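Local coordinates for protein FdxN element excision controlling factor XisI (Anabaena variabilis ATCC 29413, PDB 2NVM) that probably helps control site-specific excision of the fdxN element, a DNA rearrangement of nitrogen-fixation genes, as part of a XisF-XisH-XisI complex, at residues H7-I12 and Q52-L57. Sequence-based numbering, arbitrary orientation.
Sequences HYRHTI and QRDQYL
With CG of Arg9 anti to its carbonyl carbon (chi1 -75°) and the chain extended from there to NE, the guanidinium leaves helix 4-23 and reaches Asp54, whose carboxylate carbon is likewise anti to the carbonyl carbon (chi1 -72°). A salt bridge joins Arg9 NE to Asp54 OD1 at 2.8 Å, while Arg9 NH2 lies 3.0 Å from Asp54 OD2; the guanidinium and carboxylate planes are 40° apart, so the two groups are not coplanar. Asp54 OD1 has a second partner: Tyr56 OH donates to its anti lone pair over 2.8 Å, which probably helps hold the carboxylate turned toward the arginine. The same hydroxyl oxygen packs 3.5 Å from Arg9 CG. Farther along the helix, Ile12 CG1 makes a CH-pi contact over one Tyr56 face, off-centre toward the rim, though the exact placing of the Ile12 end is doubtful. A phenylalanine at Tyr56 lacks the hydroxyl, so Asp54 OD1 would probably lose its second partner and the carboxylate be freer to turn from Arg9. Leading into strand 55-61, Asp54 and Gln55 together lie opposite Asp50, a G1 beta bulge. Beyond it, Tyr56 packs the N-terminal helix against the sheet, a helix-on-sheet layer within the XisI family fold.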
ATOM      1  N   HIS B   7     -11.133  -3.393  17.722  1.00 51.93           N
ATOM      2  CA  HIS B   7      -9.947  -3.359  18.592  1.00 51.74           C
ATOM      3  C   HIS B   7      -8.662  -3.596  17.767  1.00 49.46           C
ATOM      4  O   HIS B   7      -7.683  -2.866  17.919  1.00 47.69           O
ATOM      5  CB  HIS B   7     -10.078  -4.387  19.733  1.00 52.77           C
ATOM      6  CG  HIS B   7      -8.818  -4.590  20.505  1.00 56.64           C
ATOM      7  ND1 HIS B   7      -8.245  -3.590  21.260  1.00 62.10           N
ATOM      8  CD2 HIS B   7      -8.011  -5.667  20.624  1.00 56.44           C
ATOM      9  CE1 HIS B   7      -7.136  -4.043  21.810  1.00 64.40           C
ATOM     10  NE2 HIS B   7      -6.971  -5.302  21.440  1.00 60.70           N
ATOM     11  N   TYR B   8      -8.703  -4.615  16.911  1.00 48.52           N
ATOM     12  CA  TYR B   8      -7.595  -4.971  16.002  1.00 50.97           C
ATOM     13  C   TYR B   8      -7.269  -3.838  15.028  1.00 51.22           C
ATOM     14  O   TYR B   8      -6.093  -3.581  14.780  1.00 53.76           O
ATOM     15  CB  TYR B   8      -7.914  -6.272  15.234  1.00 51.21           C
ATOM     16  CG  TYR B   8      -7.759  -7.575  15.999  1.00 52.18           C
ATOM     17  CD1 TYR B   8      -7.863  -7.648  17.414  1.00 53.66           C
ATOM     18  CD2 TYR B   8      -7.631  -8.792  15.293  1.00 54.73           C
ATOM     19  CE1 TYR B   8      -7.756  -8.869  18.094  1.00 52.97           C
ATOM     20  CE2 TYR B   8      -7.528 -10.035  15.984  1.00 48.61           C
ATOM     21  CZ  TYR B   8      -7.594 -10.052  17.381  1.00 53.62           C
ATOM     22  OH  TYR B   8      -7.509 -11.225  18.091  1.00 51.79           O
ATOM     23  N   ARG B   9      -8.305  -3.186  14.482  1.00 51.49           N
ATOM     24  CA  ARG B   9      -8.147  -2.026  13.575  1.00 52.57           C
ATOM     25  C   ARG B   9      -7.430  -0.878  14.280  1.00 49.94           C
ATOM     26  O   ARG B   9      -6.431  -0.385  13.778  1.00 46.48           O
ATOM     27  CB  ARG B   9      -9.496  -1.517  13.031  1.00 52.60           C
ATOM     28  CG  ARG B   9     -10.118  -2.384  11.957  1.00 58.45           C
ATOM     29  CD  ARG B   9     -11.371  -1.719  11.436  1.00 60.94           C
ATOM     30  NE  ARG B   9     -11.958  -2.418  10.289  1.00 71.07           N
ATOM     31  CZ  ARG B   9     -12.897  -3.375  10.318  1.00 73.09           C
ATOM     32  NH1 ARG B   9     -13.458  -3.811  11.452  1.00 75.58           N
ATOM     33  NH2 ARG B   9     -13.312  -3.894   9.155  1.00 76.46           N
ATOM     34  N   HIS B  10      -7.955  -0.493  15.447  1.00 51.33           N
ATOM     35  CA  HIS B  10      -7.383   0.572  16.303  1.00 51.49           C
ATOM     36  C   HIS B  10      -5.926   0.276  16.666  1.00 49.96           C
ATOM     37  O   HIS B  10      -5.072   1.158  16.530  1.00 49.49           O
ATOM     38  CB  HIS B  10      -8.240   0.748  17.575  1.00 52.32           C
ATOM     39  CG  HIS B  10      -7.692   1.728  18.575  1.00 56.69           C
ATOM     40  ND1 HIS B  10      -7.846   3.095  18.449  1.00 66.91           N
ATOM     41  CD2 HIS B  10      -7.039   1.531  19.749  1.00 62.82           C
ATOM     42  CE1 HIS B  10      -7.287   3.698  19.487  1.00 62.12           C
ATOM     43  NE2 HIS B  10      -6.795   2.772  20.292  1.00 61.51           N
ATOM     44  N   THR B  11      -5.666  -0.971  17.074  1.00 48.16           N
ATOM     45  CA  THR B  11      -4.333  -1.430  17.478  1.00 47.06           C
ATOM     46  C   THR B  11      -3.309  -1.292  16.353  1.00 45.96           C
ATOM     47  O   THR B  11      -2.295  -0.619  16.526  1.00 45.72           O
ATOM     48  CB  THR B  11      -4.361  -2.917  17.987  1.00 46.06           C
ATOM     49  OG1 THR B  11      -5.236  -3.016  19.109  1.00 45.92           O
ATOM     50  CG2 THR B  11      -2.977  -3.418  18.428  1.00 48.03           C
ATOM     51  N   ILE B  12      -3.615  -1.857  15.192  1.00 47.66           N
ATOM     52  CA  ILE B  12      -2.660  -1.845  14.077  1.00 50.82           C
ATOM     53  C   ILE B  12      -2.515  -0.424  13.461  1.00 49.95           C
ATOM     54  O   ILE B  12      -1.426  -0.088  13.004  1.00 50.62           O
ATOM     55  CB  ILE B  12      -2.796  -3.115  13.091  1.00 52.87           C
ATOM     56  CG1 ILE B  12      -3.587  -2.843  11.842  1.00 52.92           C
ATOM     57  CG2 ILE B  12      -3.164  -4.403  13.831  1.00 56.80           C
ATOM     58  CD1 ILE B  12      -2.726  -2.119  10.837  1.00 56.38           C
ATOM     59  N   GLN B  52     -11.800   0.466   5.351  1.00 52.55           N
ATOM     60  CA  GLN B  52     -12.863  -0.293   4.651  1.00 52.63           C
ATOM     61  C   GLN B  52     -12.382  -1.654   4.150  1.00 50.35           C
ATOM     62  O   GLN B  52     -13.106  -2.635   4.287  1.00 49.69           O
ATOM     63  CB  GLN B  52     -13.462   0.499   3.471  1.00 53.27           C
ATOM     64  CG  GLN B  52     -14.210   1.766   3.862  1.00 57.09           C
ATOM     65  CD  GLN B  52     -14.923   2.417   2.666  1.00 56.94           C
ATOM     66  N   ARG B  53     -11.171  -1.694   3.585  1.00 49.60           N
ATOM     67  CA  ARG B  53     -10.541  -2.942   3.082  1.00 49.99           C
ATOM     68  C   ARG B  53      -9.531  -3.598   4.055  1.00 50.64           C
ATOM     69  O   ARG B  53      -9.036  -4.685   3.748  1.00 52.04           O
ATOM     70  CB  ARG B  53      -9.877  -2.688   1.727  1.00 48.66           C
ATOM     71  CG  ARG B  53     -10.870  -2.265   0.650  1.00 50.62           C
ATOM     72  CD  ARG B  53     -10.224  -1.897  -0.677  1.00 48.31           C
ATOM     73  NE  ARG B  53     -11.233  -1.385  -1.611  1.00 50.15           N
ATOM     74  CZ  ARG B  53     -11.770  -0.156  -1.609  1.00 53.72           C
ATOM     75  NH1 ARG B  53     -11.446   0.767  -0.698  1.00 54.30           N
ATOM     76  NH2 ARG B  53     -12.687   0.155  -2.526  1.00 58.11           N
ATOM     77  N   ASP B  54      -9.246  -2.958   5.203  1.00 50.02           N
ATOM     78  CA  ASP B  54      -8.283  -3.429   6.226  1.00 49.44           C
ATOM     79  C   ASP B  54      -6.882  -3.660   5.656  1.00 47.66           C
ATOM     80  O   ASP B  54      -6.282  -4.719   5.845  1.00 46.29           O
ATOM     81  CB  ASP B  54      -8.803  -4.680   6.987  1.00 50.33           C
ATOM     82  CG  ASP B  54      -9.932  -4.382   7.946  1.00 48.97           C
ATOM     83  OD1 ASP B  54      -9.855  -3.390   8.691  1.00 49.87           O
ATOM     84  OD2 ASP B  54     -10.856  -5.210   8.029  1.00 55.99           O
ATOM     85  N   GLN B  55      -6.409  -2.659   4.918  1.00 47.15           N
ATOM     86  CA  GLN B  55      -5.078  -2.645   4.292  1.00 46.58           C
ATOM     87  C   GLN B  55      -4.386  -1.424   4.873  1.00 45.60           C
ATOM     88  O   GLN B  55      -4.937  -0.310   4.817  1.00 46.82           O
ATOM     89  CB  GLN B  55      -5.196  -2.537   2.778  1.00 46.39           C
ATOM     90  CG  GLN B  55      -5.989  -3.666   2.105  1.00 47.15           C
ATOM     91  CD  GLN B  55      -5.343  -5.022   2.233  1.00 50.43           C
ATOM     92  OE1 GLN B  55      -4.146  -5.161   2.044  1.00 55.05           O
ATOM     93  NE2 GLN B  55      -6.140  -6.039   2.533  1.00 54.43           N
ATOM     94  N   TYR B  56      -3.203  -1.645   5.447  1.00 47.44           N
ATOM     95  CA  TYR B  56      -2.413  -0.619   6.148  1.00 46.13           C
ATOM     96  C   TYR B  56      -0.986  -0.725   5.639  1.00 46.35           C
ATOM     97  O   TYR B  56      -0.311  -1.720   5.911  1.00 47.03           O
ATOM     98  CB  TYR B  56      -2.495  -0.874   7.679  1.00 48.62           C
ATOM     99  CG  TYR B  56      -3.933  -1.004   8.154  1.00 47.13           C
ATOM    100  CD1 TYR B  56      -4.703   0.128   8.464  1.00 49.66           C
ATOM    101  CD2 TYR B  56      -4.546  -2.267   8.235  1.00 43.11           C
ATOM    102  CE1 TYR B  56      -6.060   0.002   8.866  1.00 47.66           C
ATOM    103  CE2 TYR B  56      -5.895  -2.404   8.644  1.00 44.31           C
ATOM    104  CZ  TYR B  56      -6.646  -1.276   8.943  1.00 47.11           C
ATOM    105  OH  TYR B  56      -7.953  -1.434   9.328  1.00 50.48           O
ATOM    106  N   LEU B  57      -0.517   0.296   4.928  1.00 46.36           N
ATOM    107  CA  LEU B  57       0.807   0.261   4.327  1.00 45.06           C
ATOM    108  C   LEU B  57       1.609   1.550   4.458  1.00 44.17           C
ATOM    109  O   LEU B  57       1.070   2.635   4.385  1.00 44.13           O
ATOM    110  CB  LEU B  57       0.639  -0.157   2.868  1.00 48.24           C
ATOM    111  CG  LEU B  57       1.911  -0.371   2.023  1.00 50.45           C
ATOM    112  CD1 LEU B  57       1.838  -1.662   1.211  1.00 57.51           C
ATOM    113  CD2 LEU B  57       2.229   0.864   1.173  1.00 57.16           C
TER